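Local coordinates for ABC transporter (Caldanaerobius, PDB 4G68), which probably serves as the extracellular solute-binding component of an ABC transporter, capturing xylan-derived sugars for uptake by a thermophilic bacterium, at residues K161-F164 with D165-V169; T173-S176 with E177-D180; K183-S187 with K188-P192; Q243-N247 with A248-D252; D281-A284 with F285-P289. All blocks are in the same frame, centred on the assembly; numbering follows the deposited sequence.

Contact 1 (K161-F164 with D165-V169)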
# COMPACT_ATOMS: atom_id res chain seq x y z
N LYS C 161 9.66 -6.11 -19.01
CA LYS C 161 10.32 -5.60 -20.25
C LYS C 161 10.48 -6.70 -21.29
O LYS C 161 10.37 -6.44 -22.50
CB LYS C 161 11.71 -5.02 -19.97
CG LYS C 161 11.78 -3.84 -18.98
CD LYS C 161 13.26 -3.51 -18.72
CE LYS C 161 13.48 -2.82 -17.39
NZ LYS C 161 14.90 -2.76 -16.87
N GLU C 162 10.76 -7.92 -20.83
CA GLU C 162 11.01 -9.06 -21.72
C GLU C 162 9.76 -9.37 -22.53
O GLU C 162 9.84 -9.69 -23.72
CB GLU C 162 11.41 -10.30 -20.95
CG GLU C 162 11.76 -11.48 -21.87
CD GLU C 162 12.21 -12.70 -21.09
OE1 GLU C 162 13.44 -12.88 -20.95
OE2 GLU C 162 11.33 -13.46 -20.61
N LEU C 163 8.59 -9.25 -21.88
CA LEU C 163 7.33 -9.58 -22.56
C LEU C 163 7.00 -8.50 -23.59
O LEU C 163 6.55 -8.83 -24.72
CB LEU C 163 6.18 -9.84 -21.56
CG LEU C 163 6.18 -11.29 -20.97
CD1 LEU C 163 5.20 -11.54 -19.84
CD2 LEU C 163 5.99 -12.37 -22.02
N PHE C 164 7.23 -7.24 -23.22
CA PHE C 164 6.98 -6.11 -24.13
C PHE C 164 7.90 -6.26 -25.38
O PHE C 164 7.41 -6.14 -26.54
CB PHE C 164 7.12 -4.73 -23.40
CG PHE C 164 5.86 -4.28 -22.69
CD1 PHE C 164 5.05 -3.26 -23.24
CD2 PHE C 164 5.46 -4.87 -21.50
CE1 PHE C 164 3.87 -2.86 -22.61
CE2 PHE C 164 4.29 -4.46 -20.85
CZ PHE C 164 3.49 -3.46 -21.40
N ASP C 165 9.18 -6.57 -25.15
CA ASP C 165 10.19 -6.69 -26.23
C ASP C 165 9.81 -7.86 -27.17
O ASP C 165 9.72 -7.69 -28.43
CB ASP C 165 11.60 -6.91 -25.66
CG ASP C 165 12.24 -5.62 -25.08
OD1 ASP C 165 11.60 -4.53 -25.09
OD2 ASP C 165 13.40 -5.71 -24.58
N LYS C 166 9.55 -9.03 -26.57
CA LYS C 166 9.13 -10.23 -27.32
C LYS C 166 7.96 -9.98 -28.28
O LYS C 166 7.91 -10.53 -29.41
CB LYS C 166 8.76 -11.35 -26.36
CG LYS C 166 8.48 -12.66 -27.09
CD LYS C 166 8.15 -13.77 -26.10
CE LYS C 166 7.78 -15.03 -26.85
NZ LYS C 166 7.13 -16.04 -25.94
N TYR C 167 6.98 -9.19 -27.84
CA TYR C 167 5.83 -8.86 -28.69
C TYR C 167 5.85 -7.50 -29.33
O TYR C 167 4.85 -7.11 -29.90
CB TYR C 167 4.55 -9.05 -27.91
CG TYR C 167 4.42 -10.47 -27.50
CD1 TYR C 167 3.91 -11.42 -28.38
CD2 TYR C 167 4.89 -10.90 -26.25
CE1 TYR C 167 3.83 -12.76 -28.02
CE2 TYR C 167 4.81 -12.23 -25.87
CZ TYR C 167 4.28 -13.16 -26.74
OH TYR C 167 4.21 -14.48 -26.32
N ASN C 168 7.02 -6.87 -29.30
CA ASN C 168 7.28 -5.46 -29.64
C ASN C 168 6.34 -4.37 -29.10
O ASN C 168 6.48 -3.20 -29.49
CB ASN C 168 7.60 -5.21 -31.13
CG ASN C 168 8.50 -3.99 -31.31
OD1 ASN C 168 9.11 -3.55 -30.33
ND2 ASN C 168 8.59 -3.46 -32.55
N VAL C 169 5.45 -4.72 -28.17
CA VAL C 169 4.46 -3.72 -27.66
C VAL C 169 5.16 -2.56 -27.03
O VAL C 169 6.07 -2.81 -26.31
CB VAL C 169 3.53 -4.38 -26.62
CG1 VAL C 169 2.37 -3.47 -26.30
CG2 VAL C 169 3.01 -5.67 -27.20
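K161 to K166 form a short helix closed by three successive i to i+4 bonds, D165 N to K161 O, K166 N to E162 O and Y167 N to L163 O (3.2 Å), and Y167 is the first residue to leave helical angles. Beyond that last bond L163 meets the Y167 ring in two ways. Its carbonyl oxygen lies in the plane of the tyrosine ring, at the edge, 3.1 Å from Y167 CD2, while L163 CD2 runs alongside the ring and reaches Y167 CE2 at 4.0 Å. One ring face is covered by CG of K166, whose extended chain carries NZ to a weak bond with Y167 OH. Past the turn the chain doubles back, and V169 is aimed at F164: V169 CB sits 3.9 Å from F164 CD1, with V169 O at the ring edge, 3.3 Å from the same CD1. With F164 CG anti to its carbonyl carbon (chi1 -85°), the ring also meets F185 of helix 175-187 edge-to-face. E162 points away from the following residues, and its OE1 forms a salt bridge with K296. This is the C-terminal end of a six-residue surface helix that follows the long strand 144-160 in a periplasmic-binding-protein fold.

Contact 2 (T173-S176 with E177-D180)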
# COMPACT_ATOMS: atom_id res chain seq x y z
N THR C 173 2.28 5.08 -22.11
CA THR C 173 2.50 6.27 -21.30
C THR C 173 1.21 7.07 -21.03
O THR C 173 1.29 8.02 -20.25
CB THR C 173 3.59 7.20 -21.89
OG1 THR C 173 3.31 7.58 -23.24
CG2 THR C 173 5.01 6.51 -21.89
N THR C 174 0.12 6.73 -21.75
CA THR C 174 -1.19 7.39 -21.69
C THR C 174 -2.24 6.29 -21.54
O THR C 174 -1.98 5.11 -21.87
CB THR C 174 -1.59 8.23 -22.96
OG1 THR C 174 -2.08 7.36 -23.98
CG2 THR C 174 -0.49 9.08 -23.50
N PHE C 175 -3.42 6.65 -21.03
CA PHE C 175 -4.48 5.66 -20.90
C PHE C 175 -4.81 4.92 -22.18
O PHE C 175 -4.75 3.65 -22.20
CB PHE C 175 -5.74 6.22 -20.24
CG PHE C 175 -6.60 5.12 -19.70
CD1 PHE C 175 -6.29 4.49 -18.48
CD2 PHE C 175 -7.68 4.68 -20.41
CE1 PHE C 175 -7.09 3.46 -17.99
CE2 PHE C 175 -8.48 3.67 -19.94
CZ PHE C 175 -8.19 3.05 -18.73
N SER C 176 -5.01 5.71 -23.24
CA SER C 176 -5.32 5.20 -24.58
C SER C 176 -4.30 4.16 -24.98
O SER C 176 -4.69 3.09 -25.46
CB SER C 176 -5.36 6.34 -25.62
OG SER C 176 -6.55 7.08 -25.45
N GLU C 177 -3.00 4.45 -24.73
CA GLU C 177 -1.93 3.50 -25.04
C GLU C 177 -2.05 2.20 -24.22
O GLU C 177 -1.78 1.09 -24.72
CB GLU C 177 -0.53 4.12 -24.87
CG GLU C 177 -0.25 5.26 -25.85
CD GLU C 177 1.05 5.98 -25.63
OE1 GLU C 177 1.62 6.00 -24.51
OE2 GLU C 177 1.54 6.58 -26.58
N LEU C 178 -2.44 2.35 -22.95
CA LEU C 178 -2.66 1.21 -22.06
C LEU C 178 -3.75 0.31 -22.60
O LEU C 178 -3.56 -0.90 -22.65
CB LEU C 178 -2.91 1.63 -20.59
CG LEU C 178 -3.30 0.54 -19.60
CD1 LEU C 178 -2.18 -0.45 -19.42
CD2 LEU C 178 -3.65 1.13 -18.26
N ILE C 179 -4.88 0.88 -23.05
CA ILE C 179 -5.97 0.03 -23.63
C ILE C 179 -5.51 -0.74 -24.86
O ILE C 179 -5.86 -1.92 -25.01
CB ILE C 179 -7.29 0.83 -23.97
CG1 ILE C 179 -7.92 1.47 -22.71
CG2 ILE C 179 -8.32 -0.09 -24.65
CD1 ILE C 179 -8.49 0.46 -21.70
N ASP C 180 -4.78 -0.08 -25.76
CA ASP C 180 -4.26 -0.77 -26.95
C ASP C 180 -3.23 -1.88 -26.64
O ASP C 180 -3.32 -2.99 -27.22
CB ASP C 180 -3.69 0.21 -27.99
CG ASP C 180 -3.22 -0.52 -29.24
OD1 ASP C 180 -4.03 -1.35 -29.77
OD2 ASP C 180 -2.05 -0.33 -29.66
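T173 and T174 lead into helix 175-187, whose first turn is closed by L178 N to T174 O, I179 N to F175 O and D180 N to S176 O. The side chain of E177 folds back along this turn to the residues ahead of the helix. Its OE1 takes the T173 backbone N at 2.7 Å, almost along the C-O axis of the carboxylate, and the T173 hydroxyl OG1 at 2.6 Å on the syn side, 16° out of the carboxylate plane. Two firm donors hold OE1 in place, limit the carboxylate's rotation and probably help to keep it ionised. E177 N donates to T174 OG1 at 3.1 Å in a nearly straight bond of 164°; with the weak T174 N to E177 OE1 bond (3.2 Å) as its reciprocal, this makes a capping box with T174 as N-cap, to which the T173 bonds are extra. The T174 hydroxyl can do this because it stands between its own N and carbonyl carbon (chi1 80°), facing the first turn. E177 CG passes 3.4 Å from T174 OG1, the two side chains crossing at a slant. On another side of the helix F175 lays its ring beside the following turn: F175 CE2 touches I179 CG1 at 3.6 Å, and F175 CE1 meets L178 CD2 at 4.2 Å, both obliquely to the ring. Helix 233-248 packs against this apolar group, with M245 touching F175 and D244 touching I179, and backbone bonds from T173 and F175 to T304 tie the helix start to a neighbouring loop.

Contact 3 (K183-S187 with K188-P192); sequences KTFKS and KGVTP
F185 and V190 meet across a Schellman motif that ends helix 175-187, with G189 at the C-prime position. V190 N bonds to F185 O at 2.8 Å, and G189 N reaches K186 O at 3.1 Å from above the carbonyl plane; the positive phi of G189 (69°) reverses the chain to make both possible. The packed side lies here. F185 CD1 meets V190 CG1 at 3.9 Å, with the valine oblique to the ring, while P192 CG comes within 4.1 Å of F185 CB. Beyond these segments A273 touches the F185 side chain, and Y167 covers V190 and part of K188. The other side of the helix end, formed by S187 and K188, is more open and polar: K188, bent at three torsions, rests its CG near T184 O, 3.7 Å away. T184 OG1 is turned back to D180 O. Here T184 O is gripped twice, by K188 N in the carbonyl plane and by the hydroxyl of S187, set between its own N and carbonyl carbon (chi1 71°), so that S187 OG donates to T184 O at 2.7 Å.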
# COMPACT_ATOMS: atom_id res chain seq x y z
N LYS C 183 -5.18 -4.67 -25.38
CA LYS C 183 -5.76 -5.38 -26.55
C LYS C 183 -4.74 -6.22 -27.34
O LYS C 183 -5.08 -7.35 -27.77
CB LYS C 183 -6.41 -4.39 -27.46
CG LYS C 183 -7.78 -4.00 -26.96
CD LYS C 183 -8.30 -2.83 -27.74
CE LYS C 183 -9.70 -2.50 -27.27
NZ LYS C 183 -10.22 -1.25 -27.95
N THR C 184 -3.53 -5.64 -27.55
CA THR C 184 -2.44 -6.30 -28.30
C THR C 184 -2.00 -7.57 -27.59
O THR C 184 -2.02 -8.64 -28.20
CB THR C 184 -1.25 -5.34 -28.61
OG1 THR C 184 -1.75 -4.17 -29.30
CG2 THR C 184 -0.16 -6.01 -29.49
N PHE C 185 -1.67 -7.48 -26.30
CA PHE C 185 -1.28 -8.68 -25.54
C PHE C 185 -2.32 -9.77 -25.53
O PHE C 185 -2.01 -10.95 -25.67
CB PHE C 185 -0.90 -8.34 -24.10
CG PHE C 185 0.47 -7.72 -23.97
CD1 PHE C 185 1.62 -8.43 -24.36
CD2 PHE C 185 0.61 -6.42 -23.46
CE1 PHE C 185 2.89 -7.86 -24.24
CE2 PHE C 185 1.88 -5.85 -23.33
CZ PHE C 185 3.02 -6.57 -23.72
N LYS C 186 -3.56 -9.36 -25.38
CA LYS C 186 -4.65 -10.32 -25.33
C LYS C 186 -4.71 -11.09 -26.62
O LYS C 186 -4.94 -12.29 -26.58
CB LYS C 186 -5.96 -9.58 -25.07
CG LYS C 186 -7.23 -10.41 -25.16
CD LYS C 186 -7.33 -11.43 -24.03
CE LYS C 186 -8.76 -11.91 -23.81
NZ LYS C 186 -8.81 -12.90 -22.68
N SER C 187 -4.52 -10.38 -27.75
CA SER C 187 -4.52 -10.98 -29.10
C SER C 187 -3.29 -11.87 -29.37
O SER C 187 -3.35 -12.68 -30.29
CB SER C 187 -4.66 -9.90 -30.20
OG SER C 187 -3.50 -9.08 -30.36
N LYS C 188 -2.22 -11.74 -28.56
CA LYS C 188 -1.07 -12.71 -28.52
C LYS C 188 -1.19 -13.90 -27.50
O LYS C 188 -0.26 -14.75 -27.33
CB LYS C 188 0.26 -11.95 -28.32
CG LYS C 188 0.55 -10.96 -29.44
CD LYS C 188 0.86 -11.68 -30.75
CE LYS C 188 1.89 -10.91 -31.54
NZ LYS C 188 1.39 -9.54 -31.90
N GLY C 189 -2.36 -14.00 -26.89
CA GLY C 189 -2.66 -14.99 -25.83
C GLY C 189 -1.88 -14.67 -24.58
O GLY C 189 -1.58 -15.59 -23.79
N VAL C 190 -1.53 -13.40 -24.40
CA VAL C 190 -0.74 -12.96 -23.18
C VAL C 190 -1.60 -12.19 -22.15
O VAL C 190 -2.15 -11.12 -22.44
CB VAL C 190 0.53 -12.11 -23.55
CG1 VAL C 190 1.28 -11.67 -22.29
CG2 VAL C 190 1.48 -12.88 -24.48
N THR C 191 -1.69 -12.72 -20.93
CA THR C 191 -2.43 -12.02 -19.86
C THR C 191 -1.84 -10.61 -19.65
O THR C 191 -0.66 -10.49 -19.26
CB THR C 191 -2.34 -12.84 -18.52
OG1 THR C 191 -2.86 -14.15 -18.73
CG2 THR C 191 -3.15 -12.21 -17.42
N PRO C 192 -2.62 -9.54 -19.92
CA PRO C 192 -2.06 -8.18 -19.88
C PRO C 192 -1.73 -7.81 -18.45
O PRO C 192 -0.70 -7.27 -18.21
CB PRO C 192 -3.25 -7.31 -20.37
CG PRO C 192 -3.95 -8.23 -21.31
CD PRO C 192 -3.94 -9.55 -20.58

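Contact 4 (Q243-N247 with A248-D252); sequences QDMVN and AGAFD
A248, M245 and F251 carry most of the surface covered where helix 233-248 runs out into the loop beyond it. A248 belongs to the last turn: its N bonds to D244 O at 2.8 Å and its methyl lies against the same oxygen. G249 then takes a positive phi (87°) and a Schellman motif closes the helix, with A250 N bonded to M245 O almost along the C=O axis and G249 N reaching V246 O at 2.8 Å from above the carbonyl plane. M245 O also receives a weaker approach from G249 N. The reversal brings A250 CB to 4.0 Å from M245 CB, and the next residue, F251, lays its ring back toward the helix. The A250 methyl sits over the centre of one ring face, 3.7 Å above the plane. M245 is extended as far as its sulfur and bends there (chi3 50°), carrying CE to 3.7 Å from F251 CZ, oblique to the ring. V246 comes in at about a right angle, and V246 CG2 touches the ring edge at F251 CE2, 4.1 Å away. A water finishes the turn: it donates to V246 O and accepts from F251 N, so the F251 N-H is satisfied although it lies past the helical bonds. Helix 175-187 touches this end through I182, which meets both A248 and A250; helix 398-412 meets V246 through F412, and F251 stacks on F255 in the loop leading to helix 260-268.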
# COMPACT_ATOMS: atom_id res chain seq x y z
N GLN C 243 -13.84 -0.37 -16.15
CA GLN C 243 -14.63 -1.38 -16.94
C GLN C 243 -14.09 -1.57 -18.39
O GLN C 243 -14.10 -2.69 -18.94
CB GLN C 243 -16.18 -1.10 -16.90
CG GLN C 243 -16.77 -1.34 -15.48
CD GLN C 243 -18.29 -1.56 -15.44
OE1 GLN C 243 -18.84 -2.37 -14.63
NE2 GLN C 243 -18.98 -0.88 -16.35
N ASP C 244 -13.64 -0.47 -18.98
CA ASP C 244 -12.86 -0.47 -20.23
C ASP C 244 -11.67 -1.44 -20.20
O ASP C 244 -11.43 -2.22 -21.16
CB ASP C 244 -12.39 0.96 -20.50
CG ASP C 244 -13.55 1.87 -20.90
OD1 ASP C 244 -14.66 1.33 -21.01
OD2 ASP C 244 -13.34 3.09 -21.12
N MET C 245 -10.92 -1.44 -19.10
CA MET C 245 -9.84 -2.42 -18.96
C MET C 245 -10.41 -3.82 -18.83
O MET C 245 -9.85 -4.77 -19.37
CB MET C 245 -8.97 -2.11 -17.71
CG MET C 245 -8.31 -0.73 -17.71
SD MET C 245 -7.38 -0.41 -16.19
CE MET C 245 -6.38 -1.95 -16.10
N VAL C 246 -11.52 -3.97 -18.11
CA VAL C 246 -12.16 -5.30 -17.97
C VAL C 246 -12.56 -5.84 -19.36
O VAL C 246 -12.10 -6.93 -19.79
CB VAL C 246 -13.39 -5.32 -17.00
CG1 VAL C 246 -14.02 -6.69 -16.95
CG2 VAL C 246 -12.98 -4.93 -15.57
N ASN C 247 -13.36 -5.03 -20.07
CA ASN C 247 -13.85 -5.29 -21.39
C ASN C 247 -12.78 -5.45 -22.48
O ASN C 247 -13.02 -6.18 -23.44
CB ASN C 247 -14.82 -4.20 -21.83
CG ASN C 247 -16.03 -4.09 -20.93
OD1 ASN C 247 -16.45 -5.05 -20.30
ND2 ASN C 247 -16.59 -2.89 -20.85
N ALA C 248 -11.65 -4.74 -22.33
CA ALA C 248 -10.47 -4.89 -23.21
C ALA C 248 -9.79 -6.20 -22.94
O ALA C 248 -9.02 -6.62 -23.77
CB ALA C 248 -9.50 -3.77 -22.99
N GLY C 249 -10.08 -6.81 -21.78
CA GLY C 249 -9.57 -8.15 -21.40
C GLY C 249 -8.21 -8.02 -20.72
O GLY C 249 -7.31 -8.85 -20.91
N ALA C 250 -8.04 -6.95 -19.93
CA ALA C 250 -6.87 -6.83 -19.06
C ALA C 250 -6.63 -8.02 -18.11
O ALA C 250 -5.48 -8.31 -17.78
CB ALA C 250 -6.92 -5.53 -18.28
N PHE C 251 -7.68 -8.72 -17.67
CA PHE C 251 -7.55 -9.70 -16.56
C PHE C 251 -7.86 -11.12 -16.96
O PHE C 251 -8.75 -11.35 -17.78
CB PHE C 251 -8.34 -9.24 -15.30
CG PHE C 251 -8.15 -7.74 -14.98
CD1 PHE C 251 -6.93 -7.26 -14.44
CD2 PHE C 251 -9.18 -6.80 -15.27
CE1 PHE C 251 -6.75 -5.89 -14.24
CE2 PHE C 251 -8.99 -5.45 -15.05
CZ PHE C 251 -7.80 -4.98 -14.54
N ASP C 252 -7.16 -12.09 -16.39
CA ASP C 252 -7.49 -13.49 -16.58
C ASP C 252 -8.94 -13.75 -16.15
O ASP C 252 -9.45 -13.08 -15.26
CB ASP C 252 -6.58 -14.39 -15.77
CG ASP C 252 -5.22 -14.64 -16.44
OD1 ASP C 252 -5.15 -14.88 -17.68
OD2 ASP C 252 -4.21 -14.63 -15.70
O HOH W 1 -10.42 -8.37 -18.13

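Contact 5 (D281-A284 with F285-P289); sequences DAAA and FVSDP
A283 O is gripped by two firm donors, S287 N at 2.7 Å and D288 N at 3.0 Å, the second nearly along the C=O axis and the first tilted from the carbonyl plane; V286 N adds a weak third approach. One residue earlier, A282 O is also shared. V286 N comes to it in the carbonyl plane at 3.2 Å, whereas F285 N, at 2.8 Å, stands well above that plane. The spacings are therefore mixed: i to i+3 for F285 N to A282 O, i to i+4 for V286 N to A282 O and S287 N to A283 O, and i to i+5 for D288 N to A283 O. F285 folds back over the start of the turn, its CG anti to the carbonyl carbon (chi1 -42°), and D281 O lies over the centre of one ring face, 3.7 Å above the plane. The ring also passes close to the backbone of A284, with F285 CD1 3.4 Å from A284 C. Around this ring F267, Y158 and Y275 all pack edge-to-face, placing it in an aromatic cluster. V286 keeps a methyl against A282 O, and A283 CB and S287 CB touch at 4.0 Å. D288 turns toward the turn it has just left, its CB touching A284 O. Polar ends are held from outside, S287 OG by I353 O, D288 OD1 by S290 N, and D281 by R260 in a salt bridge and by the hydroxyl of Y275. Together these make a short, irregular helical turn of residues 283-286 following strand 274-278, touching helix 260-268 and helix 372-382 in the solute-binding-protein fold.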
# COMPACT_ATOMS: atom_id res chain seq x y z
N ASP C 281 4.79 -4.51 -3.14
CA ASP C 281 4.78 -5.71 -3.98
C ASP C 281 6.05 -5.93 -4.75
O ASP C 281 6.32 -7.03 -5.22
CB ASP C 281 3.53 -5.77 -4.87
CG ASP C 281 2.26 -6.08 -4.06
OD1 ASP C 281 2.38 -6.56 -2.88
OD2 ASP C 281 1.16 -5.84 -4.64
N ALA C 282 6.89 -4.90 -4.86
CA ALA C 282 8.20 -5.06 -5.55
C ALA C 282 8.99 -6.22 -5.12
O ALA C 282 9.52 -6.93 -5.97
CB ALA C 282 9.05 -3.82 -5.40
N ALA C 283 9.05 -6.46 -3.80
CA ALA C 283 9.90 -7.53 -3.23
C ALA C 283 9.53 -8.90 -3.77
O ALA C 283 10.41 -9.71 -3.93
CB ALA C 283 9.87 -7.53 -1.69
N ALA C 284 8.24 -9.13 -4.07
CA ALA C 284 7.79 -10.44 -4.68
C ALA C 284 8.41 -10.67 -6.04
O ALA C 284 8.43 -11.82 -6.53
CB ALA C 284 6.27 -10.51 -4.78
N PHE C 285 8.89 -9.60 -6.68
CA PHE C 285 9.40 -9.73 -8.07
C PHE C 285 10.94 -9.79 -8.09
O PHE C 285 11.54 -10.45 -8.95
CB PHE C 285 8.87 -8.62 -9.04
CG PHE C 285 7.39 -8.30 -8.86
CD1 PHE C 285 6.49 -9.29 -8.51
CD2 PHE C 285 6.90 -7.00 -9.12
CE1 PHE C 285 5.14 -9.00 -8.37
CE2 PHE C 285 5.56 -6.71 -8.99
CZ PHE C 285 4.67 -7.71 -8.63
N VAL C 286 11.55 -9.11 -7.12
CA VAL C 286 12.99 -8.92 -7.12
C VAL C 286 13.70 -9.46 -5.87
O VAL C 286 14.94 -9.49 -5.80
CB VAL C 286 13.33 -7.44 -7.40
CG1 VAL C 286 12.69 -7.01 -8.72
CG2 VAL C 286 12.86 -6.51 -6.27
N SER C 287 12.92 -9.87 -4.87
CA SER C 287 13.55 -10.43 -3.68
C SER C 287 13.17 -11.86 -3.38
O SER C 287 13.96 -12.57 -2.81
CB SER C 287 13.24 -9.55 -2.47
OG SER C 287 13.76 -8.25 -2.66
N ASP C 288 11.94 -12.24 -3.72
CA ASP C 288 11.44 -13.61 -3.50
C ASP C 288 12.32 -14.56 -4.30
O ASP C 288 12.49 -14.38 -5.51
CB ASP C 288 10.00 -13.68 -4.01
CG ASP C 288 9.30 -14.97 -3.63
OD1 ASP C 288 9.97 -16.02 -3.52
OD2 ASP C 288 8.08 -14.92 -3.47
N PRO C 289 12.89 -15.58 -3.63
CA PRO C 289 13.80 -16.47 -4.32
C PRO C 289 13.16 -17.24 -5.48
O PRO C 289 13.90 -17.71 -6.34
CB PRO C 289 14.27 -17.44 -3.21
CG PRO C 289 13.97 -16.74 -1.93
CD PRO C 289 12.70 -16.00 -2.23

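How the contacts relate
Contacts 1 to 4 form a continuous patch on one side of the chain's centre. Contacts 2 and 3 are the start and end of the same helix, 175-187, with centres 14 Å apart. Contact 1 joins contact 3, 11 Å away between centres, where V169 CG2 meets F185 CZ at 3.6 Å. Contact 4 touches the start of that helix and the loop that follows it: I179 CG2 of contact 2 packs on its A248 CB at 4.2 Å, and T191 OG1 of contact 3 probably hydrogen-bonds D252 OD1 at 2.6 Å. Contact 5 stands apart, its nearest atoms about 9 Å from contact 1 and about 14 Å from contact 2.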